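Probable ferredoxin-dependent nitrite reductase NirA (Mycobacterium tuberculosis, PDB 1ZJ8) catalyses the ferredoxin-dependent, six-electron reduction of sulfite to sulfide, using one siroheme and one [4Fe-4S] cluster per subunit. Local coordinates at residues A[352-357]-A[391-396]; A[186-191]-A[344-349]. All blocks are in the same frame, centred on the assembly; numbering follows the deposited sequence.

How the contacts relate
Followed from the N terminus, the chain first leaves strand 176-181 and enters the loop that carries residues 186-191. Contact 2 brings this loop against residues 344-349 and so closes an excursion of about 150 residues, which includes most of a mixed six-stranded sheet. Contact 1 opens only after contact 2 has closed, so the two lie in series and neither encloses nor crosses the other; it closes a much shorter loop, holding helix 366-379 and strand 384-386. Strands 344-347 and 353-357 are successive and antiparallel neighbours in one sheet, so contact 1 lies within that sheet while contact 2 ties its edge to the loop before helix 196-206.

Contact 1 (A[352-357]-A[391-396]); sequences LNAVGV and KLVILD
Strands 353-357 and 392-396 run antiparallel, at 166° between their directions and 4.6 Å between their axes at closest approach, in the register Val-355 to Ile-394, Gly-356 to Val-393 and Val-357 to Leu-392. Val-355 and Ile-394 exchange two backbone hydrogen bonds. In the second hydrogen-bonded pair, Val-357 N donates to Leu-392 O over 2.9 Å in a nearly straight bond (171°), whereas the return bond from Leu-392 N to Val-357 O is weak. Between them lies the non-hydrogen-bonded pair, where Gly-356 has no side chain and Val-393 CB lies against its backbone, 3.8 Å from Gly-356 CA.

The strands divide their side chains between two faces. Val-355, Val-357, Leu-392 and Ile-394 share one of them. The rotamer of Val-357 (chi1 -75°) leaves CG2 between the backbone N and the carbonyl carbon, where it sits beside Leu-392 O and comes to 4.1 Å from Leu-392 CG. Helix 399-411 packs on this face, its Leu-402, Ile-406 and Leu-409 touching Val-355. On the Val-393 face, Ala-354 CB meets one methyl of Leu-395, CD2, at 3.8 Å, and Val-393 CG2 at 4.2 Å; Leu-348 also reaches Ala-354.

At the far end Leu-352 lays CD1 against the main chain of Asp-396, 3.5 Å from Asp-396 CA. The carboxylate of Asp-396 is engaged apart from this contact, in a salt bridge with Arg-383.

The chemistry is thus partitioned: paired peptide groups hold the register, branched aliphatic groups cover the face under helix 399-411, and the other face carries the smaller Ala-354 and Gly-356 beside Val-393. This strand pair, part of a ferredoxin-like half domain, offers the helix an apolar surface, while its charged groups are left to the ends.

Contact 2 (A[186-191]-A[344-349]); sequences GESLDE and GVQRLK
Glu-187 and Lys-349 join a loop to the end of an edge strand of an antiparallel sheet, and the loop is shaped by an ST turn in which Ser-188 OG accepts from Asp-190 N at 3.1 Å. Across the contact, a single backbone hydrogen bond runs from Lys-349 N to Glu-187 O, 3.0 Å long and close to straight (170°).

Glu-187, Ser-188 and Leu-348 form the buried part. Leu-348 brings CD2 to 3.6 Å from Glu-187 O and to 3.9 Å from Glu-187 CB, so that apolar carbons lie beside the acceptor; it also touches Leu-184. The bend of the Glu-187 chain (chi2 -65°) turns its carboxylate toward the start of the following turn: OE1 accepts from Asn-350 N, and OE2 forms a salt bridge with Arg-383, just before strand 384-386 of the same sheet. Both oxygens of this buried acid therefore have partners, and the charge pair links a loop of the 4Fe-4S domain family to a ferredoxin-like half domain.

On the solvent side, where Leu-189, Arg-347 and Lys-349 are exposed, van der Waals contacts prevail. Leu-189 CG lies 3.6 Å from Arg-347 O, and its CD2 lies alongside the Lys-349 chain as the two run past each other in opposite directions. The Lys-349 chain, bent at chi3 and chi4, folds its methylenes over the loop backbone, CD lying 3.3 Å from Ser-188 O. Its ammonium group, near Gly-186 O, makes no salt bridge with Glu-187 or Glu-191, although both acids are close enough that they probably favour its charge.

Where Gln-346 faces the ST turn, water replaces direct contact: one molecule lies 2.7 Å from Ser-188 OG and donates to Gln-346 OE1 at 3.2 Å.

Contact 1 (A[352-357]-A[391-396])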
loop_
_atom_site.group_PDB
_atom_site.type_symbol
_atom_site.label_atom_id
_atom_site.label_comp_id
_atom_site.label_asym_id
_atom_site.label_seq_id
_atom_site.Cartn_x
_atom_site.Cartn_y
_atom_site.Cartn_z
ATOM N N LEU A 352 8.923 -20.521 18.366
ATOM C CA LEU A 352 9.925 -20.301 17.338
ATOM C C LEU A 352 10.184 -18.796 17.138
ATOM O O LEU A 352 9.849 -17.980 17.995
ATOM C CB LEU A 352 9.490 -20.968 16.026
ATOM C CG LEU A 352 9.177 -22.460 16.152
ATOM C CD1 LEU A 352 8.741 -23.041 14.798
ATOM C CD2 LEU A 352 10.360 -23.219 16.753
ATOM N N ASN A 353 10.809 -18.421 16.021
ATOM C CA ASN A 353 11.103 -17.027 15.753
ATOM C C ASN A 353 10.548 -16.530 14.452
ATOM O O ASN A 353 10.435 -17.271 13.488
ATOM C CB ASN A 353 12.606 -16.805 15.688
ATOM C CG ASN A 353 13.286 -17.090 16.991
ATOM O OD1 ASN A 353 13.322 -16.246 17.903
ATOM N ND2 ASN A 353 13.844 -18.298 17.093
ATOM N N ALA A 354 10.234 -15.245 14.427
ATOM C CA ALA A 354 9.998 -14.511 13.183
ATOM C C ALA A 354 11.168 -13.560 12.886
ATOM O O ALA A 354 11.656 -12.866 13.773
ATOM C CB ALA A 354 8.700 -13.697 13.282
ATOM N N VAL A 355 11.559 -13.487 11.626
ATOM C CA VAL A 355 12.682 -12.665 11.188
ATOM C C VAL A 355 12.178 -11.733 10.089
ATOM O O VAL A 355 11.713 -12.196 9.056
ATOM C CB VAL A 355 13.808 -13.582 10.633
ATOM C CG1 VAL A 355 14.948 -12.790 10.017
ATOM C CG2 VAL A 355 14.307 -14.491 11.732
ATOM N N GLY A 356 12.240 -10.425 10.312
ATOM C CA GLY A 356 11.837 -9.453 9.277
ATOM C C GLY A 356 13.047 -8.855 8.570
ATOM O O GLY A 356 14.042 -8.502 9.214
ATOM N N VAL A 357 12.969 -8.734 7.254
ATOM C CA VAL A 357 14.085 -8.205 6.485
ATOM C C VAL A 357 13.658 -7.006 5.683
ATOM O O VAL A 357 12.497 -6.869 5.306
ATOM C CB VAL A 357 14.688 -9.217 5.497
ATOM C CG1 VAL A 357 15.504 -10.238 6.231
ATOM C CG2 VAL A 357 13.617 -9.887 4.645
ATOM N N LYS A 391 8.201 -4.695 3.144
ATOM C CA LYS A 391 9.194 -5.569 3.755
ATOM C C LYS A 391 8.690 -6.996 3.729
ATOM O O LYS A 391 7.559 -7.253 3.313
ATOM C CB LYS A 391 9.500 -5.090 5.175
ATOM C CG LYS A 391 10.447 -3.846 5.200
ATOM C CD LYS A 391 9.823 -2.587 5.779
ATOM C CE LYS A 391 10.727 -1.332 5.640
ATOM N NZ LYS A 391 10.599 -0.513 4.401
ATOM N N LEU A 392 9.527 -7.945 4.126
ATOM C CA LEU A 392 9.035 -9.317 4.279
ATOM C C LEU A 392 9.512 -9.986 5.548
ATOM O O LEU A 392 10.645 -9.788 5.973
ATOM C CB LEU A 392 9.358 -10.194 3.059
ATOM C CG LEU A 392 10.458 -9.800 2.082
ATOM C CD1 LEU A 392 10.694 -10.937 1.062
ATOM C CD2 LEU A 392 10.112 -8.525 1.341
ATOM N N VAL A 393 8.629 -10.795 6.130
ATOM C CA VAL A 393 8.981 -11.561 7.314
ATOM C C VAL A 393 8.672 -13.047 7.158
ATOM O O VAL A 393 7.616 -13.420 6.653
ATOM C CB VAL A 393 8.382 -10.927 8.612
ATOM C CG1 VAL A 393 7.384 -9.836 8.284
ATOM C CG2 VAL A 393 7.800 -11.972 9.548
ATOM N N ILE A 394 9.624 -13.873 7.597
ATOM C CA ILE A 394 9.533 -15.342 7.588
ATOM C C ILE A 394 9.207 -15.868 8.980
ATOM O O ILE A 394 9.905 -15.531 9.920
ATOM C CB ILE A 394 10.901 -15.996 7.247
ATOM C CG1 ILE A 394 11.661 -15.247 6.143
ATOM C CG2 ILE A 394 10.717 -17.460 6.845
ATOM C CD1 ILE A 394 11.046 -15.365 4.788
ATOM N N LEU A 395 8.205 -16.734 9.114
ATOM C CA LEU A 395 7.863 -17.307 10.419
ATOM C C LEU A 395 8.460 -18.707 10.659
ATOM O O LEU A 395 9.009 -19.330 9.752
ATOM C CB LEU A 395 6.344 -17.368 10.558
ATOM C CG LEU A 395 5.553 -16.146 10.135
ATOM C CD1 LEU A 395 4.102 -16.398 10.411
ATOM C CD2 LEU A 395 6.023 -14.938 10.883
ATOM N N ASP A 396 8.324 -19.190 11.895
ATOM C CA ASP A 396 8.661 -20.565 12.270
ATOM C C ASP A 396 10.128 -20.902 12.042
ATOM O O ASP A 396 10.439 -21.984 11.546
ATOM C CB ASP A 396 7.797 -21.554 11.501
ATOM C CG ASP A 396 6.347 -21.099 11.368
ATOM O OD1 ASP A 396 5.949 -20.139 12.063
ATOM O OD2 ASP A 396 5.614 -21.700 10.546
#

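Contact 2 (A[186-191]-A[344-349])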
loop_
_atom_site.group_PDB
_atom_site.type_symbol
_atom_site.label_atom_id
_atom_site.label_comp_id
_atom_site.label_asym_id
_atom_site.label_seq_id
_atom_site.Cartn_x
_atom_site.Cartn_y
_atom_site.Cartn_z
ATOM N N GLY A 186 -1.595 -14.390 14.367
ATOM C CA GLY A 186 -1.568 -15.729 14.953
ATOM C C GLY A 186 -0.290 -16.156 15.657
ATOM O O GLY A 186 -0.235 -17.251 16.234
ATOM N N GLU A 187 0.744 -15.319 15.605
ATOM C CA GLU A 187 1.992 -15.641 16.303
ATOM C C GLU A 187 2.581 -14.529 17.183
ATOM O O GLU A 187 3.474 -14.815 18.004
ATOM C CB GLU A 187 3.045 -16.131 15.311
ATOM C CG GLU A 187 2.598 -17.352 14.467
ATOM C CD GLU A 187 2.362 -18.633 15.286
ATOM O OE1 GLU A 187 2.745 -18.648 16.484
ATOM O OE2 GLU A 187 1.823 -19.621 14.717
ATOM N N SER A 188 2.094 -13.291 17.047
ATOM C CA SER A 188 2.602 -12.191 17.863
ATOM C C SER A 188 2.284 -12.397 19.326
ATOM O O SER A 188 1.176 -12.797 19.683
ATOM C CB SER A 188 2.057 -10.826 17.403
ATOM O OG SER A 188 2.578 -9.753 18.190
ATOM N N LEU A 189 3.268 -12.111 20.171
ATOM C CA LEU A 189 3.061 -12.122 21.609
ATOM C C LEU A 189 2.136 -10.979 22.062
ATOM O O LEU A 189 1.576 -11.030 23.162
ATOM C CB LEU A 189 4.395 -12.025 22.363
ATOM C CG LEU A 189 5.335 -13.239 22.290
ATOM C CD1 LEU A 189 6.613 -12.976 23.049
ATOM C CD2 LEU A 189 4.662 -14.512 22.809
ATOM N N ASP A 190 1.948 -9.966 21.222
ATOM C CA ASP A 190 1.194 -8.784 21.625
ATOM C C ASP A 190 -0.115 -8.561 20.875
ATOM O O ASP A 190 -0.777 -7.562 21.077
ATOM C CB ASP A 190 2.104 -7.577 21.474
ATOM C CG ASP A 190 3.471 -7.818 22.095
ATOM O OD1 ASP A 190 3.567 -8.726 22.951
ATOM O OD2 ASP A 190 4.452 -7.133 21.732
ATOM N N GLU A 191 -0.509 -9.492 20.025
ATOM C CA GLU A 191 -1.750 -9.323 19.286
ATOM C C GLU A 191 -2.935 -9.516 20.238
ATOM O O GLU A 191 -2.955 -10.448 21.041
ATOM C CB GLU A 191 -1.825 -10.279 18.071
ATOM C CG GLU A 191 -1.435 -11.746 18.362
ATOM C CD GLU A 191 -1.857 -12.732 17.273
ATOM O OE1 GLU A 191 -1.421 -12.552 16.104
ATOM O OE2 GLU A 191 -2.611 -13.700 17.592
ATOM N N GLY A 344 13.549 -7.297 11.943
ATOM C CA GLY A 344 14.435 -7.900 12.947
ATOM C C GLY A 344 13.849 -9.199 13.455
ATOM O O GLY A 344 12.899 -9.730 12.849
ATOM N N VAL A 345 14.389 -9.715 14.559
ATOM C CA VAL A 345 14.002 -11.034 15.077
ATOM C C VAL A 345 13.070 -10.859 16.251
ATOM O O VAL A 345 13.314 -10.003 17.102
ATOM C CB VAL A 345 15.220 -11.863 15.550
ATOM C CG1 VAL A 345 14.786 -13.266 15.908
ATOM C CG2 VAL A 345 16.291 -11.912 14.498
ATOM N N GLN A 346 12.004 -11.658 16.301
ATOM C CA GLN A 346 11.104 -11.666 17.468
ATOM C C GLN A 346 10.604 -13.066 17.809
ATOM O O GLN A 346 10.548 -13.932 16.949
ATOM C CB GLN A 346 9.943 -10.676 17.309
ATOM C CG GLN A 346 8.927 -11.030 16.270
ATOM C CD GLN A 346 7.749 -10.090 16.299
ATOM O OE1 GLN A 346 6.903 -10.180 17.195
ATOM N NE2 GLN A 346 7.670 -9.184 15.316
ATOM N N ARG A 347 10.259 -13.258 19.081
ATOM C CA ARG A 347 9.791 -14.526 19.596
ATOM C C ARG A 347 8.281 -14.661 19.353
ATOM O O ARG A 347 7.518 -13.686 19.429
ATOM C CB ARG A 347 10.108 -14.632 21.091
ATOM C CG ARG A 347 9.722 -15.952 21.761
ATOM C CD ARG A 347 10.536 -17.156 21.275
ATOM N NE ARG A 347 11.950 -17.014 21.624
ATOM C CZ ARG A 347 12.946 -17.777 21.163
ATOM N NH1 ARG A 347 12.722 -18.789 20.333
ATOM N NH2 ARG A 347 14.191 -17.528 21.543
ATOM N N LEU A 348 7.869 -15.900 19.085
ATOM C CA LEU A 348 6.514 -16.210 18.674
ATOM C C LEU A 348 5.805 -17.122 19.664
ATOM O O LEU A 348 6.457 -17.868 20.407
ATOM C CB LEU A 348 6.580 -16.865 17.306
ATOM C CG LEU A 348 7.242 -15.957 16.275
ATOM C CD1 LEU A 348 7.192 -16.624 14.909
ATOM C CD2 LEU A 348 6.555 -14.617 16.234
ATOM N N LYS A 349 4.469 -17.043 19.663
ATOM C CA LYS A 349 3.636 -17.955 20.436
ATOM C C LYS A 349 4.003 -19.415 20.160
ATOM O O LYS A 349 3.877 -20.221 21.057
ATOM C CB LYS A 349 2.155 -17.707 20.141
ATOM C CG LYS A 349 1.574 -16.401 20.703
ATOM C CD LYS A 349 0.247 -15.975 19.974
ATOM C CE LYS A 349 -0.968 -16.922 20.272
ATOM N NZ LYS A 349 -0.840 -18.310 19.704
HETATM O O HOH W 1 4.489 -8.148 17.195
#